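Local coordinates for signal recognition 54 kDa protein (Pyrococcus furiosus, PDB 3DM5) that belongs to the SRP54 family of signal recognition particle proteins, combining a helical bundle, a P-loop nucleotide-binding domain and a signal peptide binding domain, at residues M1-N5 with L249-A253; I156-G160 with E173-Y177; S381-E386 with R397-I401. All blocks are in the same frame, centred on the assembly; numbering follows the deposited sequence.

Contact 1: M1-N5 with L249-A253. With GDP (guanosine-5'-diphosphate), chain J.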
ATOM      1  N   MET A   1       6.830  -8.795 -10.255  1.00 78.37           N
ATOM      2  CA  MET A   1       8.142  -9.353 -10.568  1.00 71.72           C
ATOM      3  C   MET A   1       8.932  -8.473 -11.518  1.00 75.86           C
ATOM      4  O   MET A   1       8.392  -7.978 -12.504  1.00 84.27           O
ATOM      5  CB  MET A   1       8.005 -10.752 -11.175  1.00 69.26           C
ATOM      6  CG  MET A   1       7.940 -11.877 -10.164  1.00 74.78           C
ATOM      7  SD  MET A   1       6.725 -11.662  -8.864  1.00101.93           S
ATOM      8  CE  MET A   1       6.904 -13.222  -8.010  1.00 75.95           C
ATOM      9  N   VAL A   2      10.222  -8.328 -11.210  1.00 81.69           N
ATOM     10  CA  VAL A   2      11.225  -7.597 -12.007  1.00 67.01           C
ATOM     11  C   VAL A   2      10.982  -6.095 -12.110  1.00 58.78           C
ATOM     12  O   VAL A   2      10.334  -5.610 -13.030  1.00 48.47           O
ATOM     13  CB  VAL A   2      11.546  -8.263 -13.384  1.00 57.47           C
ATOM     14  CG1 VAL A   2      10.365  -8.180 -14.334  1.00 62.14           C
ATOM     15  CG2 VAL A   2      12.775  -7.619 -13.994  1.00 42.73           C
ATOM     16  N   LEU A   3      11.522  -5.380 -11.127  1.00 61.49           N
ATOM     17  CA  LEU A   3      11.451  -3.924 -11.050  1.00 63.03           C
ATOM     18  C   LEU A   3      10.021  -3.436 -10.887  1.00 69.40           C
ATOM     19  O   LEU A   3       9.773  -2.468 -10.166  1.00 69.17           O
ATOM     20  CB  LEU A   3      12.156  -3.277 -12.237  1.00 58.49           C
ATOM     21  CG  LEU A   3      13.655  -3.071 -12.022  1.00 48.78           C
ATOM     22  CD1 LEU A   3      14.312  -4.292 -11.402  1.00 44.20           C
ATOM     23  CD2 LEU A   3      14.331  -2.702 -13.329  1.00 49.78           C
ATOM     24  N   ASP A   4       9.103  -4.110 -11.581  1.00 73.18           N
ATOM     25  CA  ASP A   4       7.684  -4.202 -11.198  1.00 67.05           C
ATOM     26  C   ASP A   4       6.988  -2.869 -10.926  1.00 71.73           C
ATOM     27  O   ASP A   4       6.421  -2.253 -11.831  1.00 73.77           O
ATOM     28  CB  ASP A   4       7.526  -5.143  -9.995  1.00 75.42           C
ATOM     29  CG  ASP A   4       8.486  -4.806  -8.843  1.00 79.58           C
ATOM     30  OD1 ASP A   4       8.200  -3.872  -8.057  1.00 77.54           O
ATOM     31  OD2 ASP A   4       9.529  -5.485  -8.719  1.00 72.65           O
ATOM     32  N   ASN A   5       7.013  -2.444  -9.669  1.00 59.04           N
ATOM     33  CA  ASN A   5       6.512  -1.132  -9.296  1.00 61.56           C
ATOM     34  C   ASN A   5       7.189  -0.003 -10.082  1.00 56.08           C
ATOM     35  O   ASN A   5       6.530   0.953 -10.484  1.00 47.96           O
ATOM     36  CB  ASN A   5       6.707  -0.914  -7.795  1.00 67.73           C
ATOM     37  CG  ASN A   5       5.756  -1.746  -6.953  1.00 86.20           C
ATOM     38  OD1 ASN A   5       4.676  -2.156  -7.411  1.00 79.77           O
ATOM     39  ND2 ASN A   5       6.148  -1.996  -5.704  1.00 77.27           N
ATOM     40  N   LEU A 249      16.037  -9.985  -9.387  1.00 38.65           N
ATOM     41  CA  LEU A 249      15.380  -8.756  -9.786  1.00 40.91           C
ATOM     42  C   LEU A 249      13.852  -8.885  -9.614  1.00 54.41           C
ATOM     43  O   LEU A 249      13.124  -7.890  -9.482  1.00 54.46           O
ATOM     44  CB  LEU A 249      15.761  -8.356 -11.221  1.00 44.48           C
ATOM     45  CG  LEU A 249      17.168  -7.781 -11.467  1.00 37.64           C
ATOM     46  CD1 LEU A 249      17.168  -7.026 -12.754  1.00 47.40           C
ATOM     47  CD2 LEU A 249      17.609  -6.867 -10.366  1.00 36.65           C
ATOM     48  N   ASP A 250      13.386 -10.128  -9.586  1.00 45.15           N
ATOM     49  CA  ASP A 250      11.966 -10.418  -9.488  1.00 51.36           C
ATOM     50  C   ASP A 250      11.353  -9.970  -8.167  1.00 60.98           C
ATOM     51  O   ASP A 250      11.731 -10.454  -7.100  1.00 57.00           O
ATOM     52  CB  ASP A 250      11.696 -11.908  -9.708  1.00 53.70           C
ATOM     53  CG  ASP A 250      12.593 -12.802  -8.870  1.00 51.79           C
ATOM     54  OD1 ASP A 250      13.824 -12.579  -8.867  1.00 42.00           O
ATOM     55  OD2 ASP A 250      12.059 -13.742  -8.240  1.00 41.54           O
ATOM     56  N   GLY A 251      10.396  -9.051  -8.250  1.00 52.43           N
ATOM     57  CA  GLY A 251       9.703  -8.581  -7.073  1.00 49.09           C
ATOM     58  C   GLY A 251      10.482  -7.579  -6.248  1.00 60.45           C
ATOM     59  O   GLY A 251       9.898  -6.833  -5.472  1.00 67.81           O
ATOM     60  N   SER A 252      11.801  -7.539  -6.408  1.00 66.63           N
ATOM     61  CA  SER A 252      12.617  -6.717  -5.517  1.00 64.51           C
ATOM     62  C   SER A 252      12.356  -5.245  -5.736  1.00 61.93           C
ATOM     63  O   SER A 252      12.297  -4.754  -6.876  1.00 62.45           O
ATOM     64  CB  SER A 252      14.114  -7.014  -5.665  1.00 64.62           C
ATOM     65  OG  SER A 252      14.732  -6.131  -6.592  1.00 64.52           O
ATOM     66  N   ALA A 253      12.210  -4.535  -4.629  1.00 62.82           N
ATOM     67  CA  ALA A 253      11.974  -3.103  -4.694  1.00 70.74           C
ATOM     68  C   ALA A 253      13.225  -2.343  -5.139  1.00 68.81           C
ATOM     69  O   ALA A 253      13.140  -1.190  -5.555  1.00 63.68           O
ATOM     70  CB  ALA A 253      11.491  -2.589  -3.347  1.00 56.96           C
TER
HETATM   71  PB  GDP J 501      24.646 -19.072  -3.208  1.00 37.55           P
HETATM   72  O1B GDP J 501      24.369 -17.636  -3.493  1.00 37.31           O
HETATM   73  O2B GDP J 501      25.285 -19.173  -1.844  1.00 42.79           O
HETATM   74  O3B GDP J 501      25.547 -19.636  -4.279  1.00 43.28           O
HETATM   75  O3A GDP J 501      23.286 -19.921  -3.029  1.00 51.18           O
HETATM   76  PA  GDP J 501      22.050 -20.029  -4.049  1.00 42.99           P
HETATM   77  O1A GDP J 501      21.137 -21.155  -3.666  1.00 49.29           O
HETATM   78  O2A GDP J 501      22.493 -20.185  -5.476  1.00 45.54           O
HETATM   79  O5' GDP J 501      21.276 -18.647  -3.775  1.00 45.02           O
HETATM   80  C5' GDP J 501      20.718 -18.477  -2.478  1.00 39.78           C
HETATM   81  C4' GDP J 501      19.211 -18.218  -2.558  1.00 46.24           C
HETATM   82  O4' GDP J 501      18.844 -17.210  -3.528  1.00 50.38           O
HETATM   83  C3' GDP J 501      18.456 -19.483  -2.927  1.00 43.99           C
HETATM   84  O3' GDP J 501      17.337 -19.528  -2.037  1.00 40.52           O
HETATM   85  C2' GDP J 501      18.029 -19.254  -4.366  1.00 42.32           C
HETATM   86  O2' GDP J 501      16.781 -19.838  -4.663  1.00 46.26           O
HETATM   87  C1' GDP J 501      17.848 -17.757  -4.411  1.00 43.73           C
HETATM   88  N9  GDP J 501      17.998 -17.171  -5.752  1.00 45.92           N
HETATM   89  C8  GDP J 501      19.054 -17.211  -6.581  1.00 45.78           C
HETATM   90  N7  GDP J 501      18.800 -16.498  -7.712  1.00 43.70           N
HETATM   91  C5  GDP J 501      17.563 -15.979  -7.592  1.00 48.62           C
HETATM   92  C6  GDP J 501      16.646 -15.127  -8.396  1.00 44.96           C
HETATM   93  O6  GDP J 501      16.972 -14.668  -9.516  1.00 41.26           O
HETATM   94  N1  GDP J 501      15.441 -14.856  -7.880  1.00 48.09           N
HETATM   95  C2  GDP J 501      15.046 -15.306  -6.677  1.00 45.85           C
HETATM   96  N2  GDP J 501      13.815 -14.980  -6.230  1.00 45.68           N
HETATM   97  N3  GDP J 501      15.821 -16.074  -5.888  1.00 48.64           N
HETATM   98  C4  GDP J 501      17.052 -16.431  -6.294  1.00 49.39           C
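D250, whose CB lies 3.8 Å from CG of M1, turns its flat carboxylate away from segment 1-5 and presents both oxygens to the guanine of GDP. OD1 receives N1 of GDP at 3.0 Å and OD2 receives N2 of GDP at 2.9 Å, so one oxygen serves each nitrogen of the base. This is the aspartate of the TKLD sequence, the SRP form of the guanine-recognition motif of P-loop GTPases, and aspartate suits it because its two acceptors match the two adjacent donors of guanine. A chi1 of 49° swings CG off toward the guanine, while M1 meets the CB methylene on the side away from the base.

The residues leading into helix 5-19, the first of the helical bundle, lie against the loop between strand 242-247 and helix 255-263 of the nucleotide-binding domain. L249 O takes a weak hydrogen bond from L3 N and meets CA of V2 at 3.2 Å in a CA-H...O contact. G251, with its positive phi of 78°, lets the loop turn beside M1.

V2 CG2 packs 4.1 Å from L249 CB. L3, which also touches F289 and L293, lies alongside L249; both reach L259, with their CD1 atoms 4.2 Å apart.

Contact 2: I156-G160 with E173-Y177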
ATOM      1  N   ILE A 156      23.590 -32.449 -18.070  1.00 48.21           N
ATOM      2  CA  ILE A 156      24.728 -31.571 -18.040  1.00 49.00           C
ATOM      3  C   ILE A 156      25.666 -32.050 -16.953  1.00 52.07           C
ATOM      4  O   ILE A 156      25.293 -32.092 -15.780  1.00 55.15           O
ATOM      5  CB  ILE A 156      24.310 -30.122 -17.768  1.00 43.69           C
ATOM      6  CG1 ILE A 156      23.427 -29.624 -18.909  1.00 41.36           C
ATOM      7  CG2 ILE A 156      25.537 -29.231 -17.637  1.00 47.81           C
ATOM      8  CD1 ILE A 156      22.871 -28.225 -18.702  1.00 51.34           C
ATOM      9  N   GLU A 157      26.880 -32.416 -17.356  1.00 51.79           N
ATOM     10  CA  GLU A 157      27.888 -32.878 -16.416  1.00 50.98           C
ATOM     11  C   GLU A 157      28.278 -31.844 -15.370  1.00 49.32           C
ATOM     12  O   GLU A 157      28.515 -30.679 -15.674  1.00 50.30           O
ATOM     13  CB  GLU A 157      29.152 -33.351 -17.144  1.00 57.59           C
ATOM     14  CG  GLU A 157      30.387 -33.316 -16.259  1.00 63.38           C
ATOM     15  CD  GLU A 157      31.448 -34.309 -16.681  1.00 80.71           C
ATOM     16  OE1 GLU A 157      31.514 -34.635 -17.888  1.00 82.16           O
ATOM     17  OE2 GLU A 157      32.210 -34.760 -15.791  1.00 80.58           O
ATOM     18  N   VAL A 158      28.362 -32.312 -14.133  1.00 43.65           N
ATOM     19  CA  VAL A 158      28.832 -31.513 -13.020  1.00 45.20           C
ATOM     20  C   VAL A 158      30.053 -32.200 -12.408  1.00 55.38           C
ATOM     21  O   VAL A 158      29.901 -33.197 -11.690  1.00 55.81           O
ATOM     22  CB  VAL A 158      27.736 -31.384 -11.916  1.00 43.76           C
ATOM     23  CG1 VAL A 158      28.241 -30.601 -10.717  1.00 43.44           C
ATOM     24  CG2 VAL A 158      26.498 -30.749 -12.467  1.00 39.42           C
ATOM     25  N   PHE A 159      31.252 -31.672 -12.682  1.00 55.63           N
ATOM     26  CA  PHE A 159      32.487 -32.160 -12.052  1.00 51.99           C
ATOM     27  C   PHE A 159      32.628 -31.572 -10.668  1.00 48.15           C
ATOM     28  O   PHE A 159      32.475 -30.375 -10.487  1.00 56.14           O
ATOM     29  CB  PHE A 159      33.735 -31.782 -12.868  1.00 54.91           C
ATOM     30  CG  PHE A 159      35.037 -32.148 -12.188  1.00 59.12           C
ATOM     31  CD1 PHE A 159      35.734 -33.284 -12.565  1.00 55.00           C
ATOM     32  CD2 PHE A 159      35.547 -31.372 -11.146  1.00 57.55           C
ATOM     33  CE1 PHE A 159      36.913 -33.637 -11.935  1.00 49.16           C
ATOM     34  CE2 PHE A 159      36.737 -31.721 -10.501  1.00 55.52           C
ATOM     35  CZ  PHE A 159      37.419 -32.859 -10.899  1.00 53.31           C
ATOM     36  N   GLY A 160      32.938 -32.397  -9.683  1.00 49.91           N
ATOM     37  CA  GLY A 160      33.159 -31.860  -8.356  1.00 46.43           C
ATOM     38  C   GLY A 160      33.927 -32.825  -7.494  1.00 67.30           C
ATOM     39  O   GLY A 160      34.440 -33.843  -7.971  1.00 70.13           O
ATOM     40  N   GLU A 173      41.751 -29.321 -12.029  1.00 43.91           N
ATOM     41  CA  GLU A 173      41.373 -30.711 -12.296  1.00 55.71           C
ATOM     42  C   GLU A 173      40.038 -30.770 -13.049  1.00 60.53           C
ATOM     43  O   GLU A 173      39.869 -31.561 -13.982  1.00 59.89           O
ATOM     44  CB  GLU A 173      41.219 -31.512 -11.005  1.00 60.66           C
ATOM     45  CG  GLU A 173      42.399 -31.523 -10.082  1.00 72.63           C
ATOM     46  CD  GLU A 173      42.058 -32.153  -8.738  1.00 95.27           C
ATOM     47  OE1 GLU A 173      41.099 -32.967  -8.677  1.00 73.56           O
ATOM     48  OE2 GLU A 173      42.748 -31.824  -7.745  1.00102.65           O
ATOM     49  N   GLY A 174      39.084 -29.945 -12.618  1.00 56.03           N
ATOM     50  CA  GLY A 174      37.757 -29.963 -13.194  1.00 49.05           C
ATOM     51  C   GLY A 174      37.804 -29.553 -14.645  1.00 47.07           C
ATOM     52  O   GLY A 174      37.286 -30.243 -15.522  1.00 50.92           O
ATOM     53  N   VAL A 175      38.445 -28.425 -14.907  1.00 44.52           N
ATOM     54  CA  VAL A 175      38.479 -27.904 -16.260  1.00 50.17           C
ATOM     55  C   VAL A 175      39.118 -28.931 -17.204  1.00 54.02           C
ATOM     56  O   VAL A 175      38.625 -29.175 -18.304  1.00 50.73           O
ATOM     57  CB  VAL A 175      39.223 -26.553 -16.306  1.00 44.54           C
ATOM     58  CG1 VAL A 175      39.504 -26.135 -17.728  1.00 38.57           C
ATOM     59  CG2 VAL A 175      38.412 -25.491 -15.586  1.00 43.54           C
ATOM     60  N   ASP A 176      40.202 -29.552 -16.759  1.00 50.63           N
ATOM     61  CA  ASP A 176      40.903 -30.528 -17.592  1.00 52.88           C
ATOM     62  C   ASP A 176      40.040 -31.756 -17.846  1.00 51.69           C
ATOM     63  O   ASP A 176      39.959 -32.250 -18.974  1.00 47.37           O
ATOM     64  CB  ASP A 176      42.258 -30.894 -16.972  1.00 55.75           C
ATOM     65  CG  ASP A 176      43.236 -29.718 -16.992  1.00 66.35           C
ATOM     66  OD1 ASP A 176      43.012 -28.785 -17.802  1.00 60.11           O
ATOM     67  OD2 ASP A 176      44.211 -29.712 -16.202  1.00 63.96           O
ATOM     68  N   TYR A 177      39.370 -32.224 -16.799  1.00 51.21           N
ATOM     69  CA  TYR A 177      38.441 -33.336 -16.935  1.00 55.43           C
ATOM     70  C   TYR A 177      37.286 -33.040 -17.891  1.00 54.97           C
ATOM     71  O   TYR A 177      37.132 -33.732 -18.891  1.00 59.59           O
ATOM     72  CB  TYR A 177      37.910 -33.793 -15.571  1.00 57.08           C
ATOM     73  CG  TYR A 177      37.122 -35.081 -15.643  1.00 72.70           C
ATOM     74  CD1 TYR A 177      37.726 -36.305 -15.386  1.00 75.05           C
ATOM     75  CD2 TYR A 177      35.770 -35.075 -15.974  1.00 75.19           C
ATOM     76  CE1 TYR A 177      37.004 -37.482 -15.452  1.00 81.62           C
ATOM     77  CE2 TYR A 177      35.046 -36.248 -16.044  1.00 73.28           C
ATOM     78  CZ  TYR A 177      35.666 -37.446 -15.784  1.00 78.56           C
ATOM     79  OH  TYR A 177      34.934 -38.610 -15.856  1.00 95.37           O
TER
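F159 carries most of this contact between strand 157-159 and segment 173-177 of helix 167-180, and its main interaction is a CH-pi contact. CA of G174 lies over one face of the phenyl ring, 3.4 Å from the centroid and 16° off the ring normal. Glycine suits this turn of the helix because CD2 of F159 occupies the place where a CB would stand, so the ring can lie directly on the backbone. The ring reaches across because CG of F159 is anti to the backbone N (chi1 174°).

Apolar packing extends the patch to the flanking helical residues. CB of E173 sits 4.0 Å from CZ of F159, so this glutamate contributes its aliphatic root. On the next turn, CB of Y177 approaches CD1 of F159 at 3.7 Å. The two aromatic rings form an oblique pair, tilted by 44° with centroids 5.6 Å apart, and Y177 lies at the surface.

The polar component comes from E157. Its extended side chain brings OE2 to the edge of the Y177 ring, 3.2 Å from CE2, with the carboxylate steeply inclined to the ring. An anion beside the hydrogen-bearing rim of an aromatic ring is probably mildly favourable electrostatically.

Strand 157-159 is the outermost strand at its end of the sheet. E157 and F159 face helix 167-180, whereas V158 packs on helix 142-151. From this edge the chain runs through helix 167-180 to parallel strand 185-189, a beta-alpha-beta crossover of the P-loop NTPase fold that passes over strand 131-135.

Contact 3: S381-E386 with R397-I401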
ATOM      1  N   SER A 381     -29.365  19.203 -19.974  1.00 59.62           N
ATOM      2  CA  SER A 381     -30.338  20.116 -19.417  1.00 60.67           C
ATOM      3  C   SER A 381     -31.641  19.376 -19.152  1.00 56.87           C
ATOM      4  O   SER A 381     -32.628  19.954 -18.685  1.00 52.95           O
ATOM      5  CB  SER A 381     -30.572  21.298 -20.345  1.00 62.80           C
ATOM      6  OG  SER A 381     -31.552  22.150 -19.784  1.00 65.83           O
ATOM      7  N   MET A 382     -31.635  18.089 -19.461  1.00 53.98           N
ATOM      8  CA  MET A 382     -32.778  17.257 -19.158  1.00 57.81           C
ATOM      9  C   MET A 382     -32.594  16.626 -17.774  1.00 61.60           C
ATOM     10  O   MET A 382     -31.468  16.517 -17.261  1.00 48.91           O
ATOM     11  CB  MET A 382     -32.973  16.186 -20.234  1.00 55.74           C
ATOM     12  CG  MET A 382     -33.156  16.733 -21.659  1.00 54.56           C
ATOM     13  SD  MET A 382     -33.592  15.443 -22.854  1.00 63.84           S
ATOM     14  CE  MET A 382     -34.059  16.448 -24.251  1.00 77.31           C
ATOM     15  N   THR A 383     -33.708  16.227 -17.169  1.00 53.44           N
ATOM     16  CA  THR A 383     -33.660  15.564 -15.884  1.00 46.71           C
ATOM     17  C   THR A 383     -33.565  14.069 -16.106  1.00 52.48           C
ATOM     18  O   THR A 383     -33.666  13.592 -17.239  1.00 55.13           O
ATOM     19  CB  THR A 383     -34.897  15.876 -15.025  1.00 50.44           C
ATOM     20  OG1 THR A 383     -36.084  15.356 -15.651  1.00 46.92           O
ATOM     21  CG2 THR A 383     -35.021  17.368 -14.836  1.00 54.23           C
ATOM     22  N   GLU A 384     -33.367  13.336 -15.019  1.00 50.26           N
ATOM     23  CA  GLU A 384     -33.234  11.889 -15.075  1.00 53.61           C
ATOM     24  C   GLU A 384     -34.509  11.297 -15.636  1.00 53.79           C
ATOM     25  O   GLU A 384     -34.472  10.498 -16.567  1.00 55.76           O
ATOM     26  CB  GLU A 384     -32.943  11.321 -13.671  1.00 43.26           C
ATOM     27  CG  GLU A 384     -32.112  10.064 -13.659  1.00 54.75           C
ATOM     28  CD  GLU A 384     -30.756  10.206 -14.362  1.00 54.26           C
ATOM     29  OE1 GLU A 384     -30.248  11.337 -14.540  1.00 48.00           O
ATOM     30  OE2 GLU A 384     -30.190   9.157 -14.732  1.00 55.81           O
ATOM     31  N   GLU A 385     -35.640  11.714 -15.073  1.00 49.56           N
ATOM     32  CA  GLU A 385     -36.933  11.141 -15.450  1.00 60.99           C
ATOM     33  C   GLU A 385     -37.232  11.368 -16.926  1.00 60.10           C
ATOM     34  O   GLU A 385     -37.883  10.545 -17.560  1.00 53.72           O
ATOM     35  CB  GLU A 385     -38.058  11.731 -14.607  1.00 54.39           C
ATOM     36  CG  GLU A 385     -38.278  13.204 -14.860  1.00 58.17           C
ATOM     37  CD  GLU A 385     -39.492  13.740 -14.144  1.00 63.61           C
ATOM     38  OE1 GLU A 385     -40.448  12.948 -13.931  1.00 53.38           O
ATOM     39  OE2 GLU A 385     -39.475  14.952 -13.805  1.00 58.30           O
ATOM     40  N   GLU A 386     -36.764  12.494 -17.455  1.00 49.65           N
ATOM     41  CA  GLU A 386     -36.868  12.789 -18.885  1.00 58.98           C
ATOM     42  C   GLU A 386     -35.966  11.888 -19.718  1.00 57.61           C
ATOM     43  O   GLU A 386     -36.409  11.300 -20.692  1.00 59.62           O
ATOM     44  CB  GLU A 386     -36.565  14.269 -19.173  1.00 47.22           C
ATOM     45  CG  GLU A 386     -37.609  15.221 -18.593  1.00 45.92           C
ATOM     46  CD  GLU A 386     -37.182  16.681 -18.664  1.00 60.05           C
ATOM     47  OE1 GLU A 386     -35.967  16.935 -18.808  1.00 53.95           O
ATOM     48  OE2 GLU A 386     -38.058  17.575 -18.569  1.00 55.17           O
ATOM     49  N   ARG A 397     -41.935  21.427 -21.004  1.00 69.41           N
ATOM     50  CA  ARG A 397     -40.664  20.791 -20.688  1.00 70.13           C
ATOM     51  C   ARG A 397     -39.616  21.131 -21.740  1.00 72.69           C
ATOM     52  O   ARG A 397     -38.481  21.497 -21.414  1.00 67.68           O
ATOM     53  CB  ARG A 397     -40.842  19.280 -20.602  1.00 67.07           C
ATOM     54  CG  ARG A 397     -41.460  18.799 -19.300  1.00 57.56           C
ATOM     55  CD  ARG A 397     -41.511  17.285 -19.279  1.00 60.81           C
ATOM     56  NE  ARG A 397     -41.155  16.748 -17.968  1.00 67.33           N
ATOM     57  CZ  ARG A 397     -41.983  16.709 -16.933  1.00 66.32           C
ATOM     58  NH1 ARG A 397     -43.217  17.180 -17.054  1.00 79.36           N
ATOM     59  NH2 ARG A 397     -41.578  16.198 -15.781  1.00 59.22           N
ATOM     60  N   ILE A 398     -40.008  21.014 -23.006  1.00 72.75           N
ATOM     61  CA  ILE A 398     -39.129  21.355 -24.118  1.00 67.98           C
ATOM     62  C   ILE A 398     -38.642  22.798 -24.040  1.00 65.63           C
ATOM     63  O   ILE A 398     -37.486  23.095 -24.330  1.00 62.20           O
ATOM     64  CB  ILE A 398     -39.822  21.136 -25.468  1.00 66.26           C
ATOM     65  CG1 ILE A 398     -40.006  19.644 -25.730  1.00 68.98           C
ATOM     66  CG2 ILE A 398     -39.008  21.762 -26.589  1.00 75.45           C
ATOM     67  CD1 ILE A 398     -40.414  19.330 -27.139  1.00 68.95           C
ATOM     68  N   LYS A 399     -39.531  23.702 -23.655  1.00 69.34           N
ATOM     69  CA  LYS A 399     -39.150  25.100 -23.554  1.00 68.05           C
ATOM     70  C   LYS A 399     -38.227  25.302 -22.343  1.00 69.11           C
ATOM     71  O   LYS A 399     -37.375  26.193 -22.353  1.00 67.33           O
ATOM     72  CB  LYS A 399     -40.388  26.005 -23.519  1.00 64.95           C
ATOM     73  N   ARG A 400     -38.376  24.462 -21.312  1.00 68.91           N
ATOM     74  CA  ARG A 400     -37.444  24.482 -20.176  1.00 67.08           C
ATOM     75  C   ARG A 400     -36.081  23.925 -20.613  1.00 65.95           C
ATOM     76  O   ARG A 400     -35.026  24.542 -20.400  1.00 56.63           O
ATOM     77  CB  ARG A 400     -37.979  23.676 -18.980  1.00 64.06           C
ATOM     78  CG  ARG A 400     -37.162  23.895 -17.676  1.00 68.01           C
ATOM     79  CD  ARG A 400     -37.112  22.677 -16.711  1.00 54.77           C
ATOM     80  NE  ARG A 400     -36.222  21.611 -17.179  1.00 55.36           N
ATOM     81  CZ  ARG A 400     -36.622  20.385 -17.523  1.00 59.28           C
ATOM     82  NH1 ARG A 400     -37.902  20.053 -17.437  1.00 50.97           N
ATOM     83  NH2 ARG A 400     -35.743  19.482 -17.954  1.00 53.72           N
ATOM     84  N   ILE A 401     -36.118  22.750 -21.232  1.00 57.98           N
ATOM     85  CA  ILE A 401     -34.914  22.120 -21.744  1.00 57.01           C
ATOM     86  C   ILE A 401     -34.139  23.090 -22.653  1.00 70.36           C
ATOM     87  O   ILE A 401     -32.937  23.310 -22.472  1.00 64.51           O
ATOM     88  CB  ILE A 401     -35.265  20.807 -22.461  1.00 57.61           C
ATOM     89  CG1 ILE A 401     -35.966  19.862 -21.478  1.00 55.40           C
ATOM     90  CG2 ILE A 401     -34.025  20.168 -23.082  1.00 59.11           C
ATOM     91  CD1 ILE A 401     -36.473  18.596 -22.090  1.00 59.64           C
TER
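E386 and R400 approach from opposite directions and meet end-on, their flat groups only 19° from coplanar. R400 NH1 binds E386 OE2 at 2.7 Å and R400 NH2 binds E386 OE1, also at 2.7 Å, each on the syn side: two oxygens match two nitrogens, and these buried charges satisfy one another. The arginine chain folds at chi2 and chi3 (75°) to bring its head round. Its NH2 also reaches S381 O at 3.2 Å, on a lone pair in the carbonyl plane, and NE donates to R127 O of the second subunit; arginine suits the place because its several N-H groups serve all three partners at once. The methyl CG2 of T383 lies over one guanidinium face.

R397 comes in obliquely, its NE forming a weak 3.3 Å bond to E386 OE2. It crosses E385 almost at right angles, with flat groups 81° apart and a weak 3.1 Å bond from R397 NH2 to E385 OE2. I96 of the second subunit binds both of these ends, through its N to E385 and its O to R397.

M382 CG packs 3.8 Å from I401 CG2, and the small hydroxyl of S381 donates to I401 O.

T383, N-cap of helix 384-388, forms a capping box with E386: T383 N donates to OE1 at 2.9 Å from above the carboxylate plane, and E386 N returns a weak 3.5 Å bond to T383 OG1. The salt-bridge network built on it joins helices 384-388 and 395-405 of the helical signal peptide binding domain.

Only contact 1 touches the nucleotide: D250 holds the GDP base, and its side chain is about 11 Å from a second bound GDP. Contact 2 lies in the same P-loop domain as segment 249-253, nested along the chain within the loop that contact 1 closes, with nearest atoms about 21 Å away and centres about 35 Å apart. Contact 3 follows both in sequence and belongs to the signal peptide binding domain. Its centre is about 54 Å from that of contact 1 and about 86 Å from that of contact 2, which lies on the opposite side of the chain's centre. Of the three, contact 3 alone meets another protein chain of the assembly.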